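Local atomic coordinates of abietadiene synthase, chloroplastic (Abies grandis, PDB entry 3S9V), a protein that belongs to the terpene synthases and is a mainly helical, multidomain plant enzyme. Residues G642-L646 against D665-L671; W215-M219 against V238-N244. All blocks are in the same frame, centred on the assembly; numbering follows the deposited sequence.

Interaction 1 of 2, residues G642-L646 against D665-L671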
ATOM      1  N   GLY A 642      -6.253  25.649   7.931  1.00 19.49           N
ATOM      2  CA  GLY A 642      -7.618  25.872   7.497  1.00 16.33           C
ATOM      3  C   GLY A 642      -7.713  26.924   6.396  1.00 16.23           C
ATOM      4  O   GLY A 642      -8.424  26.734   5.412  1.00 15.25           O
ATOM      5  N   THR A 643      -6.994  28.031   6.573  1.00 16.64           N
ATOM      6  CA  THR A 643      -6.977  29.151   5.623  1.00 18.70           C
ATOM      7  C   THR A 643      -6.513  28.717   4.231  1.00 18.45           C
ATOM      8  O   THR A 643      -7.144  29.054   3.217  1.00 19.20           O
ATOM      9  CB  THR A 643      -6.058  30.284   6.157  1.00 18.33           C
ATOM     10  OG1 THR A 643      -6.665  30.852   7.318  1.00 18.80           O
ATOM     11  CG2 THR A 643      -5.830  31.380   5.102  1.00 14.37           C
ATOM     12  N   VAL A 644      -5.422  27.957   4.196  1.00 12.52           N
ATOM     13  CA  VAL A 644      -4.871  27.454   2.953  1.00 16.44           C
ATOM     14  C   VAL A 644      -5.927  26.619   2.216  1.00 17.33           C
ATOM     15  O   VAL A 644      -6.142  26.777   1.014  1.00 15.35           O
ATOM     16  CB  VAL A 644      -3.640  26.585   3.238  1.00 23.44           C
ATOM     17  CG1 VAL A 644      -3.030  26.099   1.925  1.00 23.10           C
ATOM     18  CG2 VAL A 644      -2.633  27.383   4.063  1.00 15.39           C
ATOM     19  N   VAL A 645      -6.595  25.740   2.952  1.00 16.55           N
ATOM     20  CA  VAL A 645      -7.628  24.895   2.369  1.00 16.77           C
ATOM     21  C   VAL A 645      -8.837  25.670   1.849  1.00 19.01           C
ATOM     22  O   VAL A 645      -9.256  25.488   0.708  1.00 24.12           O
ATOM     23  CB  VAL A 645      -8.130  23.853   3.392  1.00 15.87           C
ATOM     24  CG1 VAL A 645      -9.373  23.150   2.862  1.00 16.53           C
ATOM     25  CG2 VAL A 645      -7.031  22.836   3.668  1.00 20.42           C
ATOM     26  N   LEU A 646      -9.394  26.536   2.685  1.00 17.20           N
ATOM     27  CA  LEU A 646     -10.574  27.288   2.302  1.00 18.83           C
ATOM     28  C   LEU A 646     -10.391  28.180   1.074  1.00 19.32           C
ATOM     29  O   LEU A 646     -11.326  28.378   0.296  1.00 20.40           O
ATOM     30  CB  LEU A 646     -11.074  28.091   3.498  1.00 13.45           C
ATOM     31  CG  LEU A 646     -11.552  27.181   4.644  1.00 19.55           C
ATOM     32  CD1 LEU A 646     -11.963  28.017   5.850  1.00 15.45           C
ATOM     33  CD2 LEU A 646     -12.721  26.329   4.173  1.00 12.55           C
ATOM     34  N   ASP A 665     -15.739  23.725   6.128  1.00 27.04           N
ATOM     35  CA  ASP A 665     -15.495  25.058   6.668  1.00 26.53           C
ATOM     36  C   ASP A 665     -14.987  25.011   8.104  1.00 22.68           C
ATOM     37  O   ASP A 665     -14.782  23.938   8.667  1.00 22.81           O
ATOM     38  CB  ASP A 665     -16.757  25.938   6.576  1.00 33.59           C
ATOM     39  CG  ASP A 665     -17.899  25.439   7.455  1.00 44.68           C
ATOM     40  OD1 ASP A 665     -17.628  24.859   8.528  1.00 45.65           O
ATOM     41  OD2 ASP A 665     -19.075  25.651   7.079  1.00 45.71           O
ATOM     42  N   ARG A 666     -14.794  26.181   8.697  1.00 19.54           N
ATOM     43  CA  ARG A 666     -14.273  26.262  10.049  1.00 19.66           C
ATOM     44  C   ARG A 666     -15.165  25.636  11.119  1.00 25.08           C
ATOM     45  O   ARG A 666     -14.693  25.319  12.214  1.00 26.41           O
ATOM     46  CB  ARG A 666     -13.956  27.715  10.381  1.00 13.30           C
ATOM     47  CG  ARG A 666     -12.900  28.320   9.442  1.00 16.07           C
ATOM     48  CD  ARG A 666     -12.356  29.595  10.025  1.00 12.77           C
ATOM     49  NE  ARG A 666     -11.395  30.311   9.191  1.00 13.73           N
ATOM     50  CZ  ARG A 666     -10.123  29.967   9.005  1.00 22.86           C
ATOM     51  NH1 ARG A 666      -9.344  30.724   8.234  1.00 16.49           N
ATOM     52  NH2 ARG A 666      -9.629  28.872   9.572  1.00 18.13           N
ATOM     53  N   GLU A 667     -16.439  25.438  10.797  1.00 23.70           N
ATOM     54  CA  GLU A 667     -17.386  24.827  11.726  1.00 23.51           C
ATOM     55  C   GLU A 667     -17.418  23.303  11.626  1.00 23.17           C
ATOM     56  O   GLU A 667     -18.024  22.646  12.466  1.00 23.93           O
ATOM     57  CB  GLU A 667     -18.799  25.374  11.484  1.00 31.15           C
ATOM     58  CG  GLU A 667     -19.124  26.660  12.244  1.00 46.98           C
ATOM     59  CD  GLU A 667     -18.108  27.770  12.015  1.00 60.45           C
ATOM     60  OE1 GLU A 667     -17.916  28.166  10.842  1.00 63.81           O
ATOM     61  OE2 GLU A 667     -17.506  28.245  13.008  1.00 62.81           O
ATOM     62  N   SER A 668     -16.771  22.734  10.610  1.00 21.17           N
ATOM     63  CA  SER A 668     -16.768  21.278  10.454  1.00 21.39           C
ATOM     64  C   SER A 668     -15.715  20.574  11.314  1.00 18.64           C
ATOM     65  O   SER A 668     -14.616  21.088  11.530  1.00 18.66           O
ATOM     66  CB  SER A 668     -16.556  20.890   8.986  1.00 17.52           C
ATOM     67  OG  SER A 668     -15.218  21.123   8.570  1.00 16.86           O
ATOM     68  N   ARG A 669     -16.061  19.390  11.796  1.00 18.47           N
ATOM     69  CA  ARG A 669     -15.154  18.594  12.616  1.00 17.11           C
ATOM     70  C   ARG A 669     -13.942  18.206  11.775  1.00 18.56           C
ATOM     71  O   ARG A 669     -12.822  18.148  12.274  1.00 24.30           O
ATOM     72  CB  ARG A 669     -15.874  17.334  13.106  1.00 15.71           C
ATOM     73  CG  ARG A 669     -15.019  16.365  13.902  1.00 18.44           C
ATOM     74  CD  ARG A 669     -14.577  16.958  15.240  1.00 22.80           C
ATOM     75  NE  ARG A 669     -13.871  15.977  16.063  1.00 24.72           N
ATOM     76  CZ  ARG A 669     -13.210  16.272  17.182  1.00 28.05           C
ATOM     77  NH1 ARG A 669     -13.159  17.520  17.618  1.00 32.64           N
ATOM     78  NH2 ARG A 669     -12.582  15.320  17.858  1.00 31.97           N
ATOM     79  N   PHE A 670     -14.180  17.958  10.491  1.00 18.45           N
ATOM     80  CA  PHE A 670     -13.137  17.551   9.550  1.00 17.95           C
ATOM     81  C   PHE A 670     -11.986  18.557   9.499  1.00 19.24           C
ATOM     82  O   PHE A 670     -10.835  18.209   9.770  1.00 18.65           O
ATOM     83  CB  PHE A 670     -13.768  17.364   8.162  1.00 15.72           C
ATOM     84  CG  PHE A 670     -12.899  16.627   7.177  1.00 20.46           C
ATOM     85  CD1 PHE A 670     -11.906  15.760   7.605  1.00 19.32           C
ATOM     86  CD2 PHE A 670     -13.105  16.784   5.805  1.00 23.31           C
ATOM     87  CE1 PHE A 670     -11.125  15.056   6.688  1.00 21.25           C
ATOM     88  CE2 PHE A 670     -12.333  16.086   4.884  1.00 26.37           C
ATOM     89  CZ  PHE A 670     -11.338  15.218   5.327  1.00 18.00           C
ATOM     90  N   LEU A 671     -12.297  19.808   9.174  1.00 19.26           N
ATOM     91  CA  LEU A 671     -11.275  20.846   9.099  1.00 19.96           C
ATOM     92  C   LEU A 671     -10.648  21.121  10.473  1.00 18.55           C
ATOM     93  O   LEU A 671      -9.461  21.413  10.571  1.00 22.27           O
ATOM     94  CB  LEU A 671     -11.874  22.142   8.551  1.00 19.79           C
ATOM     95  CG  LEU A 671     -10.862  23.163   8.014  1.00 26.13           C
ATOM     96  CD1 LEU A 671     -10.461  22.761   6.593  1.00 18.78           C
ATOM     97  CD2 LEU A 671     -11.473  24.559   8.005  1.00 18.05           C
TER
HETATM   98  O   HOH W   1      -6.717  28.244   9.739  1.00 14.82           O

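Interaction 2 of 2, residues W215-M219 against V238-N244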
ATOM      1  N   TRP A 215      -9.186 -40.891   4.318  1.00 18.81           N
ATOM      2  CA  TRP A 215      -9.951 -40.264   3.248  1.00 21.39           C
ATOM      3  C   TRP A 215     -11.343 -39.772   3.606  1.00 23.88           C
ATOM      4  O   TRP A 215     -11.741 -38.680   3.188  1.00 25.00           O
ATOM      5  CB  TRP A 215     -10.000 -41.189   2.028  1.00 19.72           C
ATOM      6  CG  TRP A 215      -8.642 -41.370   1.419  1.00 21.34           C
ATOM      7  CD1 TRP A 215      -7.935 -42.534   1.311  1.00 24.39           C
ATOM      8  CD2 TRP A 215      -7.787 -40.336   0.922  1.00 13.32           C
ATOM      9  NE1 TRP A 215      -6.690 -42.285   0.788  1.00 17.59           N
ATOM     10  CE2 TRP A 215      -6.574 -40.943   0.540  1.00 15.22           C
ATOM     11  CE3 TRP A 215      -7.929 -38.952   0.768  1.00 14.83           C
ATOM     12  CZ2 TRP A 215      -5.506 -40.213   0.014  1.00 15.32           C
ATOM     13  CZ3 TRP A 215      -6.869 -38.227   0.251  1.00 14.90           C
ATOM     14  CH2 TRP A 215      -5.673 -38.858  -0.120  1.00 15.43           C
ATOM     15  N   GLN A 216     -12.084 -40.560   4.376  1.00 22.10           N
ATOM     16  CA  GLN A 216     -13.429 -40.161   4.765  1.00 19.90           C
ATOM     17  C   GLN A 216     -13.444 -38.834   5.523  1.00 16.17           C
ATOM     18  O   GLN A 216     -14.262 -37.962   5.244  1.00 20.26           O
ATOM     19  CB  GLN A 216     -14.081 -41.247   5.623  1.00 14.79           C
ATOM     20  CG  GLN A 216     -15.383 -40.807   6.250  1.00 23.38           C
ATOM     21  CD  GLN A 216     -16.053 -41.930   6.995  1.00 28.86           C
ATOM     22  OE1 GLN A 216     -15.450 -42.554   7.877  1.00 26.56           O
ATOM     23  NE2 GLN A 216     -17.303 -42.204   6.647  1.00 20.55           N
ATOM     24  N   LYS A 217     -12.550 -38.683   6.487  1.00 19.44           N
ATOM     25  CA  LYS A 217     -12.489 -37.445   7.255  1.00 22.73           C
ATOM     26  C   LYS A 217     -12.064 -36.293   6.357  1.00 26.19           C
ATOM     27  O   LYS A 217     -12.541 -35.169   6.512  1.00 27.87           O
ATOM     28  CB  LYS A 217     -11.513 -37.592   8.428  1.00 22.76           C
ATOM     29  CG  LYS A 217     -12.009 -38.539   9.504  1.00 22.34           C
ATOM     30  CD  LYS A 217     -11.106 -38.522  10.724  1.00 34.47           C
ATOM     31  CE  LYS A 217     -11.709 -39.339  11.857  1.00 40.95           C
ATOM     32  NZ  LYS A 217     -10.859 -39.278  13.075  1.00 52.05           N
ATOM     33  N   ILE A 218     -11.173 -36.582   5.411  1.00 27.01           N
ATOM     34  CA  ILE A 218     -10.691 -35.573   4.471  1.00 27.28           C
ATOM     35  C   ILE A 218     -11.807 -35.023   3.573  1.00 26.54           C
ATOM     36  O   ILE A 218     -11.837 -33.828   3.281  1.00 24.67           O
ATOM     37  CB  ILE A 218      -9.568 -36.142   3.566  1.00 24.31           C
ATOM     38  CG1 ILE A 218      -8.301 -36.373   4.390  1.00 23.18           C
ATOM     39  CG2 ILE A 218      -9.289 -35.201   2.414  1.00 26.24           C
ATOM     40  CD1 ILE A 218      -7.740 -35.123   5.043  1.00 26.18           C
ATOM     41  N   MET A 219     -12.723 -35.887   3.140  1.00 27.54           N
ATOM     42  CA  MET A 219     -13.814 -35.466   2.254  1.00 29.43           C
ATOM     43  C   MET A 219     -14.695 -34.354   2.827  1.00 30.60           C
ATOM     44  O   MET A 219     -15.317 -33.599   2.074  1.00 34.38           O
ATOM     45  CB  MET A 219     -14.703 -36.662   1.883  1.00 30.32           C
ATOM     46  CG  MET A 219     -14.003 -37.802   1.128  1.00 43.92           C
ATOM     47  SD  MET A 219     -13.128 -37.309  -0.379  1.00 46.13           S
ATOM     48  CE  MET A 219     -14.299 -36.121  -1.091  1.00 40.44           C
ATOM     49  N   VAL A 238      -6.789 -36.965  -4.557  1.00 18.37           N
ATOM     50  CA  VAL A 238      -7.997 -37.336  -3.816  1.00 20.09           C
ATOM     51  C   VAL A 238      -8.987 -38.067  -4.722  1.00 22.02           C
ATOM     52  O   VAL A 238      -9.628 -39.023  -4.299  1.00 23.46           O
ATOM     53  CB  VAL A 238      -8.739 -36.106  -3.223  1.00 18.97           C
ATOM     54  CG1 VAL A 238     -10.042 -36.561  -2.565  1.00 13.17           C
ATOM     55  CG2 VAL A 238      -7.862 -35.390  -2.219  1.00 21.70           C
ATOM     56  N   PHE A 239      -9.119 -37.613  -5.967  1.00 22.48           N
ATOM     57  CA  PHE A 239     -10.052 -38.247  -6.889  1.00 21.86           C
ATOM     58  C   PHE A 239      -9.656 -39.675  -7.181  1.00 21.86           C
ATOM     59  O   PHE A 239     -10.506 -40.562  -7.223  1.00 24.56           O
ATOM     60  CB  PHE A 239     -10.136 -37.502  -8.220  1.00 23.92           C
ATOM     61  CG  PHE A 239     -10.997 -38.200  -9.234  1.00 26.84           C
ATOM     62  CD1 PHE A 239     -12.383 -38.136  -9.148  1.00 21.24           C
ATOM     63  CD2 PHE A 239     -10.422 -38.972 -10.244  1.00 24.09           C
ATOM     64  CE1 PHE A 239     -13.187 -38.830 -10.048  1.00 26.66           C
ATOM     65  CE2 PHE A 239     -11.217 -39.670 -11.151  1.00 27.38           C
ATOM     66  CZ  PHE A 239     -12.604 -39.600 -11.051  1.00 24.04           C
ATOM     67  N   MET A 240      -8.365 -39.889  -7.408  1.00 21.68           N
ATOM     68  CA  MET A 240      -7.866 -41.221  -7.702  1.00 27.46           C
ATOM     69  C   MET A 240      -8.036 -42.174  -6.516  1.00 30.22           C
ATOM     70  O   MET A 240      -8.122 -43.387  -6.706  1.00 31.86           O
ATOM     71  CB  MET A 240      -6.390 -41.162  -8.144  1.00 29.28           C
ATOM     72  CG  MET A 240      -6.194 -40.577  -9.552  1.00 20.80           C
ATOM     73  SD  MET A 240      -4.551 -40.810 -10.280  1.00 19.61           S
ATOM     74  CE  MET A 240      -3.615 -39.552  -9.383  1.00 16.21           C
ATOM     75  N   ARG A 241      -8.098 -41.630  -5.300  1.00 29.17           N
ATOM     76  CA  ARG A 241      -8.267 -42.463  -4.109  1.00 28.67           C
ATOM     77  C   ARG A 241      -9.713 -42.690  -3.669  1.00 27.87           C
ATOM     78  O   ARG A 241      -9.992 -43.671  -2.979  1.00 26.70           O
ATOM     79  CB  ARG A 241      -7.480 -41.885  -2.921  1.00 32.03           C
ATOM     80  CG  ARG A 241      -5.982 -42.148  -2.977  1.00 35.31           C
ATOM     81  CD  ARG A 241      -5.714 -43.612  -3.301  1.00 44.97           C
ATOM     82  NE  ARG A 241      -4.292 -43.927  -3.341  1.00 46.26           N
ATOM     83  CZ  ARG A 241      -3.516 -44.007  -2.266  1.00 59.27           C
ATOM     84  NH1 ARG A 241      -4.025 -43.796  -1.056  1.00 57.79           N
ATOM     85  NH2 ARG A 241      -2.230 -44.301  -2.403  1.00 65.63           N
ATOM     86  N   THR A 242     -10.625 -41.800  -4.067  1.00 26.75           N
ATOM     87  CA  THR A 242     -12.029 -41.907  -3.659  1.00 27.29           C
ATOM     88  C   THR A 242     -13.068 -41.862  -4.781  1.00 27.05           C
ATOM     89  O   THR A 242     -14.239 -42.149  -4.549  1.00 26.42           O
ATOM     90  CB  THR A 242     -12.417 -40.772  -2.678  1.00 28.06           C
ATOM     91  OG1 THR A 242     -12.459 -39.531  -3.390  1.00 25.70           O
ATOM     92  CG2 THR A 242     -11.406 -40.654  -1.547  1.00 27.31           C
ATOM     93  N   GLY A 243     -12.661 -41.481  -5.983  1.00 27.04           N
ATOM     94  CA  GLY A 243     -13.618 -41.404  -7.072  1.00 26.31           C
ATOM     95  C   GLY A 243     -14.630 -40.284  -6.875  1.00 26.37           C
ATOM     96  O   GLY A 243     -15.614 -40.202  -7.602  1.00 26.80           O
ATOM     97  N   ASN A 244     -14.391 -39.420  -5.891  1.00 26.80           N
ATOM     98  CA  ASN A 244     -15.295 -38.307  -5.609  1.00 30.17           C
ATOM     99  C   ASN A 244     -15.478 -37.423  -6.849  1.00 31.06           C
ATOM    100  O   ASN A 244     -14.521 -36.847  -7.367  1.00 33.27           O
ATOM    101  CB  ASN A 244     -14.757 -37.489  -4.427  1.00 29.24           C
ATOM    102  CG  ASN A 244     -15.603 -36.265  -4.129  1.00 35.44           C
ATOM    103  OD1 ASN A 244     -15.450 -35.225  -4.765  1.00 31.80           O
ATOM    104  ND2 ASN A 244     -16.512 -36.388  -3.167  1.00 39.22           N
TER

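Interaction 1 of 2, residues G642-L646 against D665-L671
The guanidinium of Arg666 carries Leu646 CD1 on one face, with the methyl centred 4.1 Å above the plane, while Thr643 OG1 and a water (water 1) meet its edge in plane. At that edge NH1 donates to OG1 over 2.8 Å, with an N-H...O angle of 150°. The threonine hydroxyl also bonds Gln609, and NH1 reaches the carbonyl of Val605, so helix 599-621 holds both partners. On the other branch, NH2 gives a hydrogen bond of 3.0 Å to the water, which also accepts from Thr643 N and thereby links the arginine to the helix backbone. Gly642 suits its place because NH2 comes within 4.2 Å of its CA, where a bare backbone leaves room. The arginine chain, extended from CG to NE, spans the gap, and its CG packs 3.7 Å from Leu646 CD1, so one leucine methyl covers both the aliphatic and the charged part. Beside the arginine, Leu671 turns its CG anti to the backbone N (chi1 -162°), and its CD1 packs 3.9 Å from Val645 CG1, the two side chains running in opposite directions; its CD2 faces Leu646 CD1 and Gly642. The loop is shaped by Asp665, whose OD1 takes Glu667 N from above the carboxylate plane in an Asx turn, and by a type I turn from Asp665 to Ser668. Ser668 OG donates to Asp665 O at 2.9 Å, in the carbonyl plane, and accepts from Leu671 N at 3.3 Å. A serine hydroxyl, able to give and take, thus joins the turn to helix 669-693. Here an N-capped helix start, preceded by an Asx turn, packs against helix 641-648 in the all-helical fold of the terpene synthase metal-binding domain.

Interaction 2 of 2, residues W215-M219 against V238-N244
In the helical N-terminal domain of the terpene synthase family, the short helix 215-219 packs Trp215 and Met219 against the C-terminal end of helix 232-242, the local axes running 127° apart and 11.3 Å from each other. Trp215 offers a broad face to Arg241 CB, which lies 3.9 Å from the centroid of the five-membered ring, a CH-pi contact. Arg241 CG runs on past the rim, 3.6 Å from Trp215 CZ2; the bend at chi2 (-47°) then turns the chain, and the guanidinium plane stands 82° from the indole. Trp215 CZ3 meets Val238 CG2 at 3.9 Å. The flexible Met219, bent at chi2 and chi3, brings SD to 3.9 Å from Val238 CG1, while its CE comes too close to the Asn244 amide for its placing to be trusted. Thr242 suits the helix end: OG1 donates to Val238 O and, as an ST turn, accepts from Asn244 N, while CG2 packs by the tryptophan CB. With no hydrogen bond between the segments, cohesion rests on dispersion among ring, sulfur and methyl groups; Arg241 NH1 bonds the Gln210 carbonyl, Asn244 OD1 bonds Gln222 and caps Cys247 N, and Thr242 OG1 serves its own helix end.

Along the chain the two interactions come in series: interaction 2 closes in the N-terminal terpene synthase domain before interaction 1 opens in the metal-binding domain. Their centres are 64 Å apart and their nearest atoms about 49 Å, on opposite sides of the chain's centre, and they share no helix. Both join segments only 19 residues apart; interaction 2 joins consecutive helices, whereas interaction 1 skips the short helix 658-661. Interaction 1 is buried, with helices 599-621 and 741-757 around it, whereas interaction 2 lies at the surface beside helices 192-197 and 245-258. Neither bridges the domains: the centre of interaction 2 lies far out, about 41 Å from the chain's centre, and that of interaction 1 about 28 Å from it.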